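Local coordinates for proton-dependent oligopeptide transporter family protein (PDB 6EI3), which probably carries small peptides across the bacterial membrane in symport with protons, as a POT-family member of the major facilitator superfamily, at residues 95-100 against 167-172; 32-37 against 101-106; 22-27 against 157-162. All coordinates share one frame; numbering follows the deposited sequence.

All three contacts lie on one side of the chain's centre, and residues of each touch residues of the others. Interaction 1 is a surface contact with a polar centre, a serine-glutamate hydrogen bond between the loop that follows helix 62-95 and the start of helix 168-188. Interactions 2 and 3 are buried and mainly apolar, with no hydrogen bond across either. Interactions 1 and 2 share the region where the 95-100 loop runs into helix 100-117. Interactions 1 and 3 are joined through helices 137-165 and 168-188, which are consecutive, and through Phe172 and Ala171, which pack on Ile24. Monoacylglycerol lipids (78M) border all three.

Interaction 1: 95-100 against 167-172; sequences LFEDSR and GPSWAF. With 78M ((2S)-2,3-dihydroxypropyl(7Z)-pentadec-7-enoate), chain D.
Glu97 reaches across to the first turn of helix 168-188, its CG anti to the backbone N (chi1 178°) and the chain extended beyond it, which brings the carboxylate over to Pro168 and Ser169. Ser169 OG donates to Glu97 OE1 at 2.8 Å, meeting that oxygen on its syn side and 15° out of the carboxylate plane. One carboxylate oxygen thus takes the bond, while CD and OE2 lie against CB and CG of Pro168: Glu97 CD is 3.6 Å from Pro168 CB, and the two side chains cross at about a right angle. Here the loop joining helix 62-95 to helix 100-117, a type I turn from Phe96 to Ser99, meets the N-terminal end of helix 168-188, where Gly167 holds the N-cap position. A helix start would be expected to suit a nearby carboxylate, although Glu97 OE1 and Ser169 N are poorly angled for a bond. Ser99 is itself an N-cap, its OG bonded to Gly102 N. Trp170 points away from the loop and binds lipid: its NE1 donates to O21 of the 78M glycerol at 2.9 Å, while the lipid's C3 lies 3.9 Å above the ring plane, over its centre. The ester carbonyl oxygen O1 of the same lipid comes within 3.4 Å of Ser169 CB.

Interaction 2: 32-37 against 101-106; sequences SLLLQE and SGFFVG. With 78M ((2S)-2,3-dihydroxypropyl(7Z)-pentadec-7-enoate), chain R; 78M ((2S)-2,3-dihydroxypropyl(7Z)-pentadec-7-enoate), chain G.
Leu34 and Phe103 bring the two backbones closest, with their CA atoms 8.3 Å apart. The 32-37 segment is an irregular connection between helices 25-30 and 40-60, whereas 101-106 is a continuous part of helix 100-117. The irregular segment opens with an ST turn, in which Leu34 N donates to Ser32 OG at 3.2 Å; that hydroxyl is also bonded to Leu29 O. Leu34, at the end of this turn, starts its side chain toward the helix. One methyl does most of the work: Leu34 CD1 stands over a face of the Phe103 ring, 3.9 Å from the centroid and 27° off the ring normal, a CH-pi contact. The methyl is displaced toward the rim, so its closest atom is Phe103 CG at 3.5 Å. Leu34 and Phe103 cross at about a right angle. Phe103 has its CG anti to the backbone N (chi1 -167°), which carries the ring out from the helix and under the leucine. The contact belongs to an aromatic cluster of Phe28, Phe103 and Phe172, contributed by helices 25-30, 100-117 and 168-188, in what is probably the N-terminal helical bundle of the MFS fold. Beside it, Phe104 turns its CZ toward the backbone oxygen Leu34 O, 4.0 Å away in an oblique approach. Two lipids touch this second ring. The ester carbonyl oxygen O1 of one 78M (chain G) lies over one face, 3.0 Å from Phe104 CE2, and the terminal carbon C15 of another (chain R) sits at the ring edge. Leu35 starts away from helix 100-117 and packs on Glu46 and Ile50 of helix 40-60, while the carboxylate of Glu46 accepts from the backbone N of Gln36 and of Glu37.

Interaction 3: 22-27 against 157-162; sequences RNILVQ and LLIPLA. With 78M ((2S)-2,3-dihydroxypropyl(7Z)-pentadec-7-enoate), chain L; 78M ((2S)-2,3-dihydroxypropyl(7Z)-pentadec-7-enoate), chain I.
Ile24 packs on Ile159 and Pro160 in a buried, essentially apolar contact, placed where the chain passes from helix 4-22 to helix 25-30 and lies against helix 137-165. The CA atoms of Ile24 and Pro160 are 5.9 Å apart. Two branches of the isoleucine divide the work. Its CG2 touches the proline ring, 3.6 Å from Pro160 CG, and CD1 meets Ile159 CG2 at 3.9 Å; the two isoleucine side chains cross at about a right angle. With chi1 at 56°, CG1 lies between the backbone N and the carbonyl carbon, which leaves CG2 to face the proline. Helix 137-165 is kinked at Pro160, whose N has no hydrogen to give, and Leu161 N makes a weak bond back to Leu158 O. Ala171 and Phe172 of helix 168-188 also cover Ile24. Nearby, Arg22 grips Asn23 OD1 side-on with NE and NH2, the NE bond being 2.8 Å, and Asn23 ND2 is bonded to Ser156 OG. Leu158 and Leu161 are turned to lipid tails instead. Since no hydrogen bond crosses the contact and the meeting side chains are hydrocarbon, its hold probably rests on close fit and burial, while polar bonds beside it hold the Asn23 side chain.

Interaction 1: 95-100 against 167-172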
loop_
_atom_site.group_PDB
_atom_site.type_symbol
_atom_site.label_atom_id
_atom_site.label_comp_id
_atom_site.label_asym_id
_atom_site.label_seq_id
_atom_site.Cartn_x
_atom_site.Cartn_y
_atom_site.Cartn_z
ATOM N N LEU A 95 15.496 -9.335 20.375
ATOM C CA LEU A 95 15.706 -8.949 21.770
ATOM C C LEU A 95 14.406 -8.991 22.595
ATOM O O LEU A 95 14.473 -9.178 23.810
ATOM C CB LEU A 95 16.270 -7.508 21.818
ATOM C CG LEU A 95 17.797 -7.295 21.815
ATOM C CD1 LEU A 95 18.440 -7.756 20.507
ATOM C CD2 LEU A 95 18.126 -5.808 21.986
ATOM N N PHE A 96 13.229 -8.777 21.946
ATOM C CA PHE A 96 11.959 -8.677 22.659
ATOM C C PHE A 96 10.814 -9.538 22.113
ATOM O O PHE A 96 9.650 -9.165 22.233
ATOM C CB PHE A 96 11.540 -7.208 22.734
ATOM C CG PHE A 96 12.584 -6.254 23.274
ATOM C CD1 PHE A 96 12.921 -6.254 24.626
ATOM C CD2 PHE A 96 13.201 -5.328 22.441
ATOM C CE1 PHE A 96 13.884 -5.368 25.126
ATOM C CE2 PHE A 96 14.154 -4.432 22.946
ATOM C CZ PHE A 96 14.496 -4.464 24.283
ATOM N N GLU A 97 11.135 -10.731 21.622
ATOM C CA GLU A 97 10.192 -11.724 21.087
ATOM C C GLU A 97 9.057 -12.061 22.078
ATOM O O GLU A 97 7.905 -12.224 21.665
ATOM C CB GLU A 97 10.997 -12.977 20.723
ATOM C CG GLU A 97 10.230 -14.166 20.177
ATOM C CD GLU A 97 11.152 -15.351 19.955
ATOM O OE1 GLU A 97 12.125 -15.205 19.179
ATOM O OE2 GLU A 97 10.928 -16.409 20.587
ATOM N N ASP A 98 9.394 -12.168 23.383
ATOM C CA ASP A 98 8.449 -12.480 24.455
ATOM C C ASP A 98 7.935 -11.223 25.177
ATOM O O ASP A 98 7.261 -11.345 26.201
ATOM C CB ASP A 98 9.089 -13.465 25.451
ATOM C CG ASP A 98 9.382 -14.832 24.853
ATOM O OD1 ASP A 98 8.425 -15.496 24.391
ATOM O OD2 ASP A 98 10.567 -15.243 24.863
ATOM N N SER A 99 8.236 -10.024 24.636
ATOM C CA SER A 99 7.838 -8.751 25.236
ATOM C C SER A 99 6.972 -7.926 24.283
ATOM O O SER A 99 7.449 -7.481 23.236
ATOM C CB SER A 99 9.069 -7.963 25.679
ATOM O OG SER A 99 8.806 -6.572 25.786
ATOM N N ARG A 100 5.706 -7.709 24.666
ATOM C CA ARG A 100 4.721 -6.948 23.901
ATOM C C ARG A 100 5.248 -5.548 23.569
ATOM O O ARG A 100 5.191 -5.129 22.413
ATOM C CB ARG A 100 3.413 -6.885 24.707
ATOM C CG ARG A 100 2.212 -6.408 23.938
ATOM C CD ARG A 100 1.017 -6.253 24.854
ATOM N NE ARG A 100 -0.087 -5.615 24.143
ATOM C CZ ARG A 100 -0.357 -4.315 24.176
ATOM N NH1 ARG A 100 0.389 -3.493 24.905
ATOM N NH2 ARG A 100 -1.382 -3.829 23.491
ATOM N N GLY A 167 11.094 -22.064 14.747
ATOM C CA GLY A 167 10.660 -21.115 15.766
ATOM C C GLY A 167 10.830 -19.655 15.387
ATOM O O GLY A 167 11.466 -19.355 14.374
ATOM N N PRO A 168 10.273 -18.737 16.226
ATOM C CA PRO A 168 10.277 -17.295 15.894
ATOM C C PRO A 168 11.634 -16.602 15.756
ATOM O O PRO A 168 11.760 -15.710 14.913
ATOM C CB PRO A 168 9.459 -16.658 17.026
ATOM C CG PRO A 168 8.681 -17.773 17.639
ATOM C CD PRO A 168 9.475 -19.013 17.446
ATOM N N SER A 169 12.614 -16.957 16.601
ATOM C CA SER A 169 13.975 -16.417 16.557
ATOM C C SER A 169 14.600 -16.701 15.187
ATOM O O SER A 169 15.383 -15.893 14.707
ATOM C CB SER A 169 14.846 -17.070 17.635
ATOM O OG SER A 169 14.603 -16.513 18.916
ATOM N N TRP A 170 14.278 -17.852 14.577
ATOM C CA TRP A 170 14.811 -18.180 13.259
ATOM C C TRP A 170 14.006 -17.493 12.181
ATOM O O TRP A 170 14.589 -16.911 11.266
ATOM C CB TRP A 170 14.869 -19.699 13.026
ATOM C CG TRP A 170 15.918 -20.373 13.863
ATOM C CD1 TRP A 170 15.769 -20.860 15.125
ATOM C CD2 TRP A 170 17.301 -20.558 13.522
ATOM N NE1 TRP A 170 16.960 -21.373 15.579
ATOM C CE2 TRP A 170 17.926 -21.177 14.625
ATOM C CE3 TRP A 170 18.073 -20.275 12.381
ATOM C CZ2 TRP A 170 19.284 -21.529 14.623
ATOM C CZ3 TRP A 170 19.419 -20.622 12.376
ATOM C CH2 TRP A 170 20.016 -21.222 13.494
ATOM N N ALA A 171 12.670 -17.520 12.300
ATOM C CA ALA A 171 11.785 -16.937 11.296
ATOM C C ALA A 171 11.918 -15.404 11.184
ATOM O O ALA A 171 11.871 -14.874 10.066
ATOM C CB ALA A 171 10.362 -17.335 11.582
ATOM N N PHE A 172 12.114 -14.700 12.315
ATOM C CA PHE A 172 12.314 -13.251 12.266
ATOM C C PHE A 172 13.821 -12.951 12.115
ATOM O O PHE A 172 14.184 -11.940 11.511
ATOM C CB PHE A 172 11.687 -12.521 13.483
ATOM C CG PHE A 172 10.170 -12.566 13.531
ATOM C CD1 PHE A 172 9.404 -11.839 12.621
ATOM C CD2 PHE A 172 9.508 -13.348 14.472
ATOM C CE1 PHE A 172 8.002 -11.862 12.674
ATOM C CE2 PHE A 172 8.103 -13.377 14.521
ATOM C CZ PHE A 172 7.359 -12.638 13.613
HETATM O O21 78M D . 16.773 -23.247 17.790
HETATM C C20 78M D . 17.501 -22.415 18.680
HETATM C C18 78M D . 16.623 -21.344 19.287
HETATM O O19 78M D . 15.588 -20.959 18.375
HETATM C C17 78M D . 17.402 -20.122 19.720
HETATM O O2 78M D . 18.111 -19.687 18.534
HETATM C C1 78M D . 18.350 -18.383 18.366
HETATM O O1 78M D . 17.882 -17.512 19.054
HETATM C C2 78M D . 19.309 -18.158 17.238
HETATM C C3 78M D . 18.674 -17.561 15.992
HETATM C C4 78M D . 19.704 -17.380 14.898
HETATM C C5 78M D . 19.222 -16.705 13.634
HETATM C C6 78M D . 20.351 -16.513 12.629
HETATM C C7 78M D . 19.902 -15.913 11.333
HETATM C C8 78M D . 20.261 -16.276 10.112
HETATM C C9 78M D . 21.184 -17.390 9.724
HETATM C C10 78M D . 20.502 -18.427 8.827
HETATM C C11 78M D . 20.861 -18.333 7.348
HETATM C C12 78M D . 20.338 -17.095 6.614
HETATM C C13 78M D . 20.772 -17.024 5.154
HETATM C C15 78M D . 21.409 -14.634 4.639
HETATM C C14 78M D . 20.401 -15.745 4.431
#

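Interaction 2: 32-37 against 101-106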
loop_
_atom_site.group_PDB
_atom_site.type_symbol
_atom_site.label_atom_id
_atom_site.label_comp_id
_atom_site.label_asym_id
_atom_site.label_seq_id
_atom_site.Cartn_x
_atom_site.Cartn_y
_atom_site.Cartn_z
ATOM N N SER A 32 0.917 -16.517 19.889
ATOM C CA SER A 32 1.887 -15.910 20.799
ATOM C C SER A 32 1.240 -15.439 22.107
ATOM O O SER A 32 0.019 -15.394 22.219
ATOM C CB SER A 32 2.573 -14.731 20.111
ATOM O OG SER A 32 1.735 -13.587 20.110
ATOM N N LEU A 33 2.081 -14.988 23.053
ATOM C CA LEU A 33 1.686 -14.394 24.337
ATOM C C LEU A 33 1.650 -12.858 24.226
ATOM O O LEU A 33 1.425 -12.172 25.221
ATOM C CB LEU A 33 2.661 -14.841 25.444
ATOM C CG LEU A 33 2.743 -16.358 25.718
ATOM C CD1 LEU A 33 3.650 -16.651 26.901
ATOM C CD2 LEU A 33 1.356 -16.967 25.959
ATOM N N LEU A 34 1.814 -12.325 22.997
ATOM C CA LEU A 34 1.841 -10.883 22.747
ATOM C C LEU A 34 0.457 -10.254 22.572
ATOM O O LEU A 34 0.360 -9.028 22.633
ATOM C CB LEU A 34 2.767 -10.528 21.556
ATOM C CG LEU A 34 4.245 -11.034 21.642
ATOM C CD1 LEU A 34 5.082 -10.501 20.482
ATOM C CD2 LEU A 34 4.911 -10.641 22.958
ATOM N N LEU A 35 -0.607 -11.073 22.383
ATOM C CA LEU A 35 -1.979 -10.561 22.236
ATOM C C LEU A 35 -2.625 -10.492 23.605
ATOM O O LEU A 35 -2.470 -11.415 24.400
ATOM C CB LEU A 35 -2.829 -11.407 21.253
ATOM C CG LEU A 35 -2.291 -11.577 19.814
ATOM C CD1 LEU A 35 -3.249 -12.384 18.963
ATOM C CD2 LEU A 35 -2.057 -10.224 19.120
ATOM N N GLN A 36 -3.310 -9.387 23.908
ATOM C CA GLN A 36 -3.930 -9.257 25.227
ATOM C C GLN A 36 -5.351 -9.828 25.270
ATOM O O GLN A 36 -5.847 -10.118 26.349
ATOM C CB GLN A 36 -3.857 -7.811 25.749
ATOM C CG GLN A 36 -4.630 -6.767 24.955
ATOM C CD GLN A 36 -4.081 -5.361 25.105
ATOM O OE1 GLN A 36 -4.436 -4.463 24.337
ATOM N NE2 GLN A 36 -3.185 -5.135 26.067
ATOM N N GLU A 37 -5.989 -10.027 24.105
ATOM C CA GLU A 37 -7.337 -10.611 24.056
ATOM C C GLU A 37 -7.295 -12.114 24.389
ATOM O O GLU A 37 -6.269 -12.764 24.165
ATOM C CB GLU A 37 -7.978 -10.403 22.663
ATOM C CG GLU A 37 -8.273 -8.956 22.307
ATOM C CD GLU A 37 -9.282 -8.237 23.181
ATOM O OE1 GLU A 37 -10.171 -8.901 23.766
ATOM O OE2 GLU A 37 -9.191 -6.993 23.264
ATOM N N SER A 101 5.800 -4.850 24.570
ATOM C CA SER A 101 6.351 -3.503 24.409
ATOM C C SER A 101 7.522 -3.447 23.415
ATOM O O SER A 101 7.496 -2.645 22.479
ATOM C CB SER A 101 6.775 -2.941 25.763
ATOM O OG SER A 101 7.003 -1.546 25.651
ATOM N N GLY A 102 8.507 -4.314 23.601
ATOM C CA GLY A 102 9.690 -4.343 22.749
ATOM C C GLY A 102 9.436 -4.798 21.325
ATOM O O GLY A 102 10.045 -4.270 20.388
ATOM N N PHE A 103 8.547 -5.805 21.153
ATOM C CA PHE A 103 8.197 -6.340 19.840
ATOM C C PHE A 103 7.404 -5.298 19.058
ATOM O O PHE A 103 7.611 -5.163 17.854
ATOM C CB PHE A 103 7.423 -7.667 19.964
ATOM C CG PHE A 103 7.288 -8.437 18.670
ATOM C CD1 PHE A 103 6.206 -8.221 17.819
ATOM C CD2 PHE A 103 8.212 -9.415 18.325
ATOM C CE1 PHE A 103 6.078 -8.941 16.627
ATOM C CE2 PHE A 103 8.083 -10.129 17.133
ATOM C CZ PHE A 103 7.036 -9.863 16.278
ATOM N N PHE A 104 6.540 -4.522 19.743
ATOM C CA PHE A 104 5.771 -3.484 19.043
ATOM C C PHE A 104 6.642 -2.279 18.682
ATOM O O PHE A 104 6.431 -1.685 17.625
ATOM C CB PHE A 104 4.479 -3.081 19.776
ATOM C CG PHE A 104 3.423 -4.165 19.895
ATOM C CD1 PHE A 104 3.545 -5.366 19.201
ATOM C CD2 PHE A 104 2.299 -3.980 20.694
ATOM C CE1 PHE A 104 2.585 -6.377 19.337
ATOM C CE2 PHE A 104 1.319 -4.976 20.799
ATOM C CZ PHE A 104 1.479 -6.175 20.133
ATOM N N VAL A 105 7.655 -1.959 19.522
ATOM C CA VAL A 105 8.629 -0.898 19.227
ATOM C C VAL A 105 9.386 -1.336 17.951
ATOM O O VAL A 105 9.521 -0.542 17.026
ATOM C CB VAL A 105 9.576 -0.602 20.425
ATOM C CG1 VAL A 105 10.813 0.184 19.974
ATOM C CG2 VAL A 105 8.838 0.153 21.537
ATOM N N GLY A 106 9.784 -2.609 17.903
ATOM C CA GLY A 106 10.427 -3.238 16.746
ATOM C C GLY A 106 9.612 -3.081 15.476
ATOM O O GLY A 106 10.126 -2.562 14.490
HETATM O O21 78M R . 5.361 13.446 8.938
HETATM C C20 78M R . 5.989 13.714 10.185
HETATM C C18 78M R . 5.997 12.485 11.062
HETATM O O19 78M R . 4.691 12.253 11.600
HETATM C C17 78M R . 7.032 12.559 12.162
HETATM O O2 78M R . 6.998 11.241 12.759
HETATM C C1 78M R . 7.818 10.975 13.782
HETATM O O1 78M R . 8.798 11.618 14.055
HETATM C C2 78M R . 7.313 9.809 14.576
HETATM C C3 78M R . 8.154 8.553 14.444
HETATM C C4 78M R . 8.394 7.898 15.793
HETATM C C5 78M R . 8.764 6.431 15.734
HETATM C C6 78M R . 7.574 5.485 15.586
HETATM C C7 78M R . 8.000 4.096 15.931
HETATM C C8 78M R . 7.464 3.261 16.808
HETATM C C9 78M R . 6.232 3.413 17.652
HETATM C C10 78M R . 5.731 2.027 18.052
HETATM C C11 78M R . 4.771 2.004 19.225
HETATM C C12 78M R . 4.882 0.736 20.051
HETATM C C13 78M R . 3.986 0.708 21.275
HETATM C C15 78M R . 3.344 -0.553 23.371
HETATM C C14 78M R . 4.387 -0.338 22.301
HETATM O O21 78M G . -5.867 -3.027 20.468
HETATM C C20 78M G . -4.642 -2.643 21.082
HETATM C C18 78M G . -3.471 -2.963 20.182
HETATM O O19 78M G . -3.226 -4.372 20.170
HETATM C C17 78M G . -2.206 -2.230 20.573
HETATM O O2 78M G . -1.665 -1.634 19.366
HETATM C C1 78M G . -0.748 -2.317 18.667
HETATM O O1 78M G . -0.436 -3.452 18.897
HETATM C C2 78M G . -0.193 -1.493 17.545
HETATM C C3 78M G . 1.264 -1.778 17.217
HETATM C C4 78M G . 1.547 -1.583 15.742
HETATM C C5 78M G . 3.006 -1.384 15.391
HETATM C C6 78M G . 3.216 -0.719 14.033
HETATM C C7 78M G . 3.108 0.772 14.087
HETATM C C8 78M G . 3.274 1.608 13.080
HETATM C C9 78M G . 3.188 3.100 13.150
HETATM C C10 78M G . 1.857 3.655 12.664
HETATM C C11 78M G . 1.903 5.133 12.306
HETATM C C12 78M G . 0.574 5.654 11.806
HETATM C C13 78M G . 0.610 7.015 11.141
HETATM C C15 78M G . -0.774 8.790 9.993
HETATM C C14 78M G . -0.709 7.369 10.486
#

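Interaction 3: 22-27 against 157-162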
loop_
_atom_site.group_PDB
_atom_site.type_symbol
_atom_site.label_atom_id
_atom_site.label_comp_id
_atom_site.label_asym_id
_atom_site.label_seq_id
_atom_site.Cartn_x
_atom_site.Cartn_y
_atom_site.Cartn_z
ATOM N N ARG A 22 6.674 -9.674 7.103
ATOM C CA ARG A 22 5.262 -9.279 6.992
ATOM C C ARG A 22 4.288 -10.467 6.835
ATOM O O ARG A 22 3.237 -10.490 7.493
ATOM C CB ARG A 22 5.106 -8.269 5.856
ATOM C CG ARG A 22 3.886 -7.347 5.966
ATOM C CD ARG A 22 2.603 -7.904 5.382
ATOM N NE ARG A 22 2.740 -8.535 4.062
ATOM C CZ ARG A 22 2.579 -7.909 2.897
ATOM N NH1 ARG A 22 2.334 -6.604 2.863
ATOM N NH2 ARG A 22 2.675 -8.579 1.761
ATOM N N ASN A 23 4.664 -11.454 5.996
ATOM C CA ASN A 23 3.863 -12.625 5.629
ATOM C C ASN A 23 3.811 -13.715 6.716
ATOM O O ASN A 23 2.989 -14.617 6.597
ATOM C CB ASN A 23 4.315 -13.195 4.243
ATOM C CG ASN A 23 4.073 -12.209 3.109
ATOM O OD1 ASN A 23 3.650 -11.070 3.321
ATOM N ND2 ASN A 23 4.373 -12.589 1.884
ATOM N N ILE A 24 4.601 -13.599 7.807
ATOM C CA ILE A 24 4.486 -14.540 8.939
ATOM C C ILE A 24 3.949 -13.837 10.182
ATOM O O ILE A 24 3.705 -14.494 11.189
ATOM C CB ILE A 24 5.784 -15.324 9.289
ATOM C CG1 ILE A 24 6.971 -14.385 9.584
ATOM C CG2 ILE A 24 6.110 -16.334 8.234
ATOM C CD1 ILE A 24 7.903 -14.846 10.698
ATOM N N LEU A 25 3.804 -12.509 10.140
ATOM C CA LEU A 25 3.426 -11.738 11.326
ATOM C C LEU A 25 2.128 -12.216 12.017
ATOM O O LEU A 25 2.140 -12.437 13.227
ATOM C CB LEU A 25 3.370 -10.215 11.022
ATOM C CG LEU A 25 3.110 -9.273 12.244
ATOM C CD1 LEU A 25 4.160 -9.503 13.364
ATOM C CD2 LEU A 25 3.170 -7.793 11.817
ATOM N N VAL A 26 1.024 -12.355 11.269
ATOM C CA VAL A 26 -0.260 -12.792 11.827
ATOM C C VAL A 26 -0.196 -14.252 12.351
ATOM O O VAL A 26 -0.661 -14.515 13.462
ATOM C CB VAL A 26 -1.415 -12.535 10.830
ATOM C CG1 VAL A 26 -2.712 -13.187 11.296
ATOM C CG2 VAL A 26 -1.644 -11.038 10.688
ATOM N N GLN A 27 0.401 -15.187 11.571
ATOM C CA GLN A 27 0.518 -16.577 12.008
ATOM C C GLN A 27 1.378 -16.663 13.270
ATOM O O GLN A 27 1.057 -17.431 14.173
ATOM C CB GLN A 27 1.073 -17.471 10.889
ATOM C CG GLN A 27 1.052 -18.971 11.273
ATOM C CD GLN A 27 0.647 -19.899 10.155
ATOM O OE1 GLN A 27 0.735 -19.573 8.968
ATOM N NE2 GLN A 27 0.203 -21.096 10.517
ATOM N N LEU A 157 7.380 -18.831 0.759
ATOM C CA LEU A 157 7.492 -20.270 0.831
ATOM C C LEU A 157 8.465 -20.718 1.937
ATOM O O LEU A 157 8.237 -21.757 2.544
ATOM C CB LEU A 157 7.943 -20.841 -0.522
ATOM C CG LEU A 157 6.916 -20.898 -1.665
ATOM C CD1 LEU A 157 7.588 -21.311 -2.951
ATOM C CD2 LEU A 157 5.796 -21.875 -1.369
ATOM N N LEU A 158 9.538 -19.954 2.191
ATOM C CA LEU A 158 10.590 -20.347 3.138
ATOM C C LEU A 158 10.374 -19.918 4.608
ATOM O O LEU A 158 10.465 -20.767 5.503
ATOM C CB LEU A 158 11.961 -19.841 2.619
ATOM C CG LEU A 158 13.194 -19.968 3.529
ATOM C CD1 LEU A 158 13.587 -21.446 3.757
ATOM C CD2 LEU A 158 14.387 -19.250 2.921
ATOM N N ILE A 159 10.152 -18.611 4.854
ATOM C CA ILE A 159 10.037 -18.048 6.201
ATOM C C ILE A 159 8.901 -18.724 7.031
ATOM O O ILE A 159 9.175 -19.076 8.171
ATOM C CB ILE A 159 9.976 -16.491 6.200
ATOM C CG1 ILE A 159 11.158 -15.893 5.395
ATOM C CG2 ILE A 159 9.966 -15.942 7.630
ATOM C CD1 ILE A 159 12.635 -16.316 5.902
ATOM N N PRO A 160 7.700 -19.019 6.489
ATOM C CA PRO A 160 6.693 -19.749 7.287
ATOM C C PRO A 160 7.135 -21.141 7.737
ATOM O O PRO A 160 6.704 -21.583 8.807
ATOM C CB PRO A 160 5.477 -19.786 6.361
ATOM C CG PRO A 160 5.670 -18.581 5.439
ATOM C CD PRO A 160 7.144 -18.645 5.171
ATOM N N LEU A 161 8.017 -21.814 6.950
ATOM C CA LEU A 161 8.584 -23.130 7.277
ATOM C C LEU A 161 9.606 -22.973 8.402
ATOM O O LEU A 161 9.658 -23.818 9.288
ATOM C CB LEU A 161 9.256 -23.796 6.051
ATOM C CG LEU A 161 8.343 -24.442 5.005
ATOM C CD1 LEU A 161 9.167 -25.160 3.961
ATOM C CD2 LEU A 161 7.380 -25.449 5.633
ATOM N N ALA A 162 10.414 -21.881 8.375
ATOM C CA ALA A 162 11.346 -21.567 9.469
ATOM C C ALA A 162 10.524 -21.328 10.761
ATOM O O ALA A 162 10.909 -21.809 11.818
ATOM C CB ALA A 162 12.156 -20.318 9.137
HETATM O O21 78M L . 9.726 -31.986 13.596
HETATM C C20 78M L . 10.297 -32.682 12.494
HETATM C C18 78M L . 9.615 -32.295 11.202
HETATM O O19 78M L . 9.889 -33.259 10.179
HETATM C C17 78M L . 9.973 -30.901 10.741
HETATM O O2 78M L . 11.190 -30.951 9.958
HETATM C C1 78M L . 12.292 -30.386 10.463
HETATM O O1 78M L . 12.426 -30.084 11.620
HETATM C C2 78M L . 13.333 -30.183 9.398
HETATM C C3 78M L . 13.682 -28.721 9.127
HETATM C C4 78M L . 12.660 -27.994 8.271
HETATM C C5 78M L . 13.253 -26.970 7.309
HETATM C C6 78M L . 13.205 -25.523 7.798
HETATM C C7 78M L . 13.376 -24.512 6.689
HETATM C C8 78M L . 14.499 -23.944 6.257
HETATM C C9 78M L . 15.903 -24.183 6.748
HETATM C C10 78M L . 16.969 -23.278 6.115
HETATM C C11 78M L . 17.339 -22.059 6.956
HETATM C C12 78M L . 18.613 -21.315 6.541
HETATM C C13 78M L . 18.578 -20.578 5.201
HETATM C C15 78M L . 17.755 -18.578 3.864
HETATM C C14 78M L . 17.659 -19.359 5.154
HETATM O O21 78M I . 8.103 -29.471 6.606
HETATM C C20 78M I . 8.265 -30.644 7.399
HETATM C C18 78M I . 9.122 -31.669 6.695
HETATM O O19 78M I . 8.983 -32.934 7.345
HETATM C C17 78M I . 10.589 -31.291 6.638
HETATM O O2 78M I . 10.727 -29.948 6.106
HETATM C C1 78M I . 10.795 -29.782 4.779
HETATM O O1 78M I . 10.586 -30.657 3.979
HETATM C C2 78M I . 11.157 -28.368 4.429
HETATM C C3 78M I . 12.107 -28.261 3.243
HETATM C C4 78M I . 12.359 -26.830 2.809
HETATM C C5 78M I . 13.829 -26.474 2.721
HETATM C C6 78M I . 14.091 -24.995 2.497
HETATM C C7 78M I . 14.451 -24.672 1.081
HETATM C C8 78M I . 15.565 -24.098 0.653
HETATM C C9 78M I . 16.737 -23.658 1.480
HETATM C C10 78M I . 17.700 -22.744 0.727
HETATM C C11 78M I . 19.031 -22.547 1.439
HETATM C C12 78M I . 19.970 -21.567 0.757
HETATM C C13 78M I . 20.045 -20.196 1.417
HETATM C C15 78M I . 21.004 -18.672 -0.408
HETATM C C14 78M I . 19.816 -19.009 0.480
#